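Local coordinates for putative uncharacterized protein (Paracoccus denitrificans, PDB 3DML), which probably acts as a periplasmic thiol-disulfide oxidoreductase of the thioredoxin-like fold, serving in chemotrophic sulfur oxidation, at residues Gly29-Tyr32 / Cys33-Asp37; Ala38-Ala41 / Pro42-Leu46. All coordinates share one frame; numbering follows the deposited sequence.

Interactions 1 and 2 follow one another along the chain. Interaction 1 holds the start of helix 31-39 and the cysteine pair of the thioredoxin-type CxxC motif. Interaction 2 holds the far end of that helix and the turn leading toward helix 48-52. Their centres lie about 13 Å apart. They meet at the seam, where Ala41 N probably donates a hydrogen bond to Trp36 O at 3.0 Å. Beside it, Pro42 CD packs on Asp37 O at 3.3 Å. With its two cysteines, interaction 1 carries the probable redox site. Interaction 2 is structural packing that turns the chain away from the same helix.

Interaction 1: residues Gly29-Tyr32 / Cys33-Asp37; sequences GCLY and CARWD
The Arg35 guanidinium has Tyr32 CZ over one face, and Leu31 CD2 approaches it obliquely, 3.4 Å from Arg35 NE. Leu31 CD2 also lies over one face of the Tyr32 ring, offset toward its rim. The Trp36 ring has Asp37 OD1 in plane at its edge, an oxygen also salt-bridged to Arg57. The Tyr32-Arg35 cluster lies on the first two turns of helix 31-39 in a thioredoxin-like fold, just after the CxxC motif begins.

Tyr32 and Arg35 form an off-centre cation-pi contact. Arg35 CZ is 4.5 Å from the ring centroid, and the two planes are 51° apart. Both side chains run side by side in the same direction. Arg35 is extended from CG to NE, which carries its charged end out to the ring.

Ala34 N donates to Cys30 O, Arg35 N to Leu31 O and Trp36 N to Tyr32 O. Trp36 turns the other way and packs against Phe80, Phe101 and Tyr95.

Cys30 is the N-cap of the helix. With chi1 at -173° the sulfur lies beside the carbonyl carbon, on the side where the chain enters the helix. There Cys33 N donates to Cys30 SG at 3.5 Å in a nearly straight bond. Pro78 touches Cys33 and Thr77 touches Cys30. These two cysteines can form a disulfide in this protein, but here they are reduced thiols, with Cys30 SG 3.3 Å from Cys33 SG.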
# COMPACT_ATOMS: atom_id res chain seq x y z
N GLY A 29 5.93 -5.91 -15.18
CA GLY A 29 4.83 -6.28 -16.04
C GLY A 29 3.46 -6.30 -15.37
O GLY A 29 2.51 -6.82 -15.95
N CYS A 30 3.36 -5.76 -14.16
CA CYS A 30 2.08 -5.73 -13.47
C CYS A 30 1.20 -4.57 -13.97
O CYS A 30 1.42 -3.41 -13.62
CB CYS A 30 2.27 -5.66 -11.95
SG CYS A 30 0.71 -5.83 -11.04
N LEU A 31 0.21 -4.91 -14.78
CA LEU A 31 -0.67 -3.90 -15.35
C LEU A 31 -1.43 -3.10 -14.29
O LEU A 31 -1.57 -1.89 -14.41
CB LEU A 31 -1.62 -4.56 -16.34
CG LEU A 31 -2.53 -3.65 -17.15
CD1 LEU A 31 -2.54 -4.20 -18.58
CD2 LEU A 31 -3.92 -3.65 -16.59
N TYR A 32 -1.94 -3.78 -13.26
CA TYR A 32 -2.68 -3.10 -12.20
C TYR A 32 -1.83 -2.18 -11.32
O TYR A 32 -2.33 -1.15 -10.90
CB TYR A 32 -3.52 -4.10 -11.38
CG TYR A 32 -4.80 -4.47 -12.12
CD1 TYR A 32 -4.84 -5.56 -12.98
CD2 TYR A 32 -5.93 -3.68 -11.99
CE1 TYR A 32 -6.00 -5.88 -13.68
CE2 TYR A 32 -7.11 -3.99 -12.68
CZ TYR A 32 -7.13 -5.10 -13.51
OH TYR A 32 -8.29 -5.39 -14.20
N CYS A 33 -0.57 -2.54 -11.07
CA CYS A 33 0.42 -1.58 -10.50
C CYS A 33 0.54 -0.33 -11.37
O CYS A 33 0.50 0.78 -10.86
CB CYS A 33 1.80 -2.20 -10.35
SG CYS A 33 1.81 -3.47 -9.07
N ALA A 34 0.69 -0.52 -12.67
CA ALA A 34 0.84 0.62 -13.58
C ALA A 34 -0.42 1.49 -13.59
O ALA A 34 -0.33 2.73 -13.68
CB ALA A 34 1.16 0.13 -14.98
N ARG A 35 -1.60 0.86 -13.50
CA ARG A 35 -2.84 1.64 -13.39
C ARG A 35 -2.90 2.48 -12.13
O ARG A 35 -3.28 3.64 -12.18
CB ARG A 35 -4.07 0.76 -13.42
CG ARG A 35 -4.39 0.22 -14.79
CD ARG A 35 -5.80 -0.39 -14.74
NE ARG A 35 -6.10 -1.17 -15.93
CZ ARG A 35 -7.21 -1.88 -16.09
NH1 ARG A 35 -8.12 -1.90 -15.12
NH2 ARG A 35 -7.40 -2.56 -17.20
N TRP A 36 -2.48 1.92 -11.00
CA TRP A 36 -2.49 2.67 -9.75
C TRP A 36 -1.49 3.83 -9.83
O TRP A 36 -1.78 4.95 -9.37
CB TRP A 36 -2.10 1.77 -8.58
CG TRP A 36 -2.29 2.43 -7.23
CD1 TRP A 36 -3.42 2.45 -6.48
CD2 TRP A 36 -1.32 3.17 -6.49
NE1 TRP A 36 -3.22 3.13 -5.31
CE2 TRP A 36 -1.92 3.58 -5.29
CE3 TRP A 36 0.02 3.51 -6.72
CZ2 TRP A 36 -1.24 4.32 -4.31
CZ3 TRP A 36 0.71 4.26 -5.74
CH2 TRP A 36 0.06 4.67 -4.56
N ASP A 37 -0.31 3.53 -10.39
CA ASP A 37 0.75 4.56 -10.60
C ASP A 37 0.26 5.73 -11.46
O ASP A 37 0.62 6.86 -11.20
CB ASP A 37 2.02 3.97 -11.23
CG ASP A 37 2.79 3.05 -10.28
OD1 ASP A 37 2.64 3.12 -9.04
OD2 ASP A 37 3.57 2.23 -10.80

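Interaction 2: residues Ala38-Ala41 / Pro42-Leu46; sequences AEIA and PQYPL
Ile40 and Tyr44 cross obliquely, one turn apart. The CG2 branch of Ile40 does the touching, 4.0 Å from Tyr44 CD1. Tyr44 CG is anti to the backbone N (chi1 -168°), which carries the ring away from the turn. It leads the ring to Val55 of strand 55-59, and Tyr44 OH is hydrogen-bonded to Ala53 O. Ile40 also reaches Trp102 of helix 98-112.

The backbone under this pair is tightly folded. Ile40 O accepts from Tyr44 N at 2.9 Å, nearly along the C=O axis. The N-H is bent, at 136°, as suits an amide shared between Ile40 O and Ala41 O. The Ile40 oxygen also takes a weak bond from Gln43 N. The bond from Tyr44 N to Ala41 O is weak too.

Two prolines fit against this turn. Pro42 CG lies 3.5 Å from Ala38 O. Pro45 CD rests 3.2 Å from Ala41 O. Neither proline has an N-H to give.

The Gln43 side chain, extended beyond CG, runs back alongside the preceding turn, its CG 3.9 Å from Glu39 O, and also touches Glu98. Which way round its amide sits is uncertain. An alanine here is likely to open a gap beside Glu98 and leave Glu39 O without its flanking side chain. Glu39 itself is tied to Tyr95 OH through OE1.

This is plain structural packing: a proline-rich turn with a 3-10 segment that leads the chain out of the helix that begins with the CxxC motif of a thioredoxin-like fold.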
# COMPACT_ATOMS: atom_id res chain seq x y z
N ALA A 38 -0.56 5.45 -12.47
CA ALA A 38 -1.12 6.50 -13.31
C ALA A 38 -2.30 7.22 -12.67
O ALA A 38 -2.49 8.42 -12.88
CB ALA A 38 -1.56 5.93 -14.65
N GLU A 39 -3.12 6.49 -11.91
CA GLU A 39 -4.40 7.01 -11.47
C GLU A 39 -4.38 7.60 -10.07
O GLU A 39 -4.90 8.71 -9.85
CB GLU A 39 -5.48 5.93 -11.53
CG GLU A 39 -5.82 5.56 -12.95
CD GLU A 39 -6.65 4.31 -13.11
OE1 GLU A 39 -7.27 3.81 -12.13
OE2 GLU A 39 -6.70 3.84 -14.27
N ILE A 40 -3.81 6.86 -9.13
CA ILE A 40 -3.81 7.27 -7.73
C ILE A 40 -2.49 7.97 -7.35
O ILE A 40 -2.51 9.02 -6.69
CB ILE A 40 -4.04 6.08 -6.77
CG1 ILE A 40 -5.43 5.43 -6.96
CG2 ILE A 40 -3.80 6.49 -5.31
CD1 ILE A 40 -6.58 6.34 -6.66
N ALA A 41 -1.36 7.39 -7.74
CA ALA A 41 -0.04 7.88 -7.28
C ALA A 41 0.15 9.42 -7.39
O ALA A 41 0.62 10.03 -6.45
CB ALA A 41 1.11 7.14 -7.99
N PRO A 42 -0.20 10.03 -8.54
CA PRO A 42 -0.01 11.49 -8.63
C PRO A 42 -0.81 12.28 -7.57
O PRO A 42 -0.30 13.26 -7.01
CB PRO A 42 -0.50 11.82 -10.05
CG PRO A 42 -0.49 10.49 -10.82
CD PRO A 42 -0.80 9.45 -9.76
N GLN A 43 -2.05 11.87 -7.28
CA GLN A 43 -2.89 12.57 -6.29
C GLN A 43 -2.47 12.23 -4.87
O GLN A 43 -2.63 13.03 -3.96
CB GLN A 43 -4.36 12.12 -6.40
CG GLN A 43 -4.87 12.06 -7.80
CD GLN A 43 -6.29 11.52 -7.86
OE1 GLN A 43 -6.51 10.31 -8.09
NE2 GLN A 43 -7.26 12.40 -7.63
N TYR A 44 -1.95 11.02 -4.68
CA TYR A 44 -1.81 10.46 -3.35
C TYR A 44 -1.14 11.36 -2.28
O TYR A 44 -1.74 11.63 -1.25
CB TYR A 44 -1.16 9.06 -3.45
CG TYR A 44 -1.24 8.31 -2.15
CD1 TYR A 44 -2.41 7.64 -1.78
CD2 TYR A 44 -0.15 8.27 -1.28
CE1 TYR A 44 -2.50 6.96 -0.58
CE2 TYR A 44 -0.22 7.60 -0.08
CZ TYR A 44 -1.39 6.93 0.28
OH TYR A 44 -1.47 6.26 1.48
N PRO A 45 0.10 11.84 -2.53
CA PRO A 45 0.72 12.65 -1.46
C PRO A 45 0.09 14.04 -1.28
O PRO A 45 0.45 14.76 -0.35
CB PRO A 45 2.18 12.78 -1.94
CG PRO A 45 2.10 12.71 -3.42
CD PRO A 45 1.01 11.67 -3.68
N LEU A 46 -0.85 14.39 -2.15
CA LEU A 46 -1.54 15.68 -2.09
C LEU A 46 -2.87 15.63 -1.36
O LEU A 46 -3.54 16.67 -1.20
CB LEU A 46 -1.75 16.18 -3.52
CG LEU A 46 -0.46 16.20 -4.35
CD1 LEU A 46 -0.78 16.61 -5.78
CD2 LEU A 46 0.59 17.10 -3.74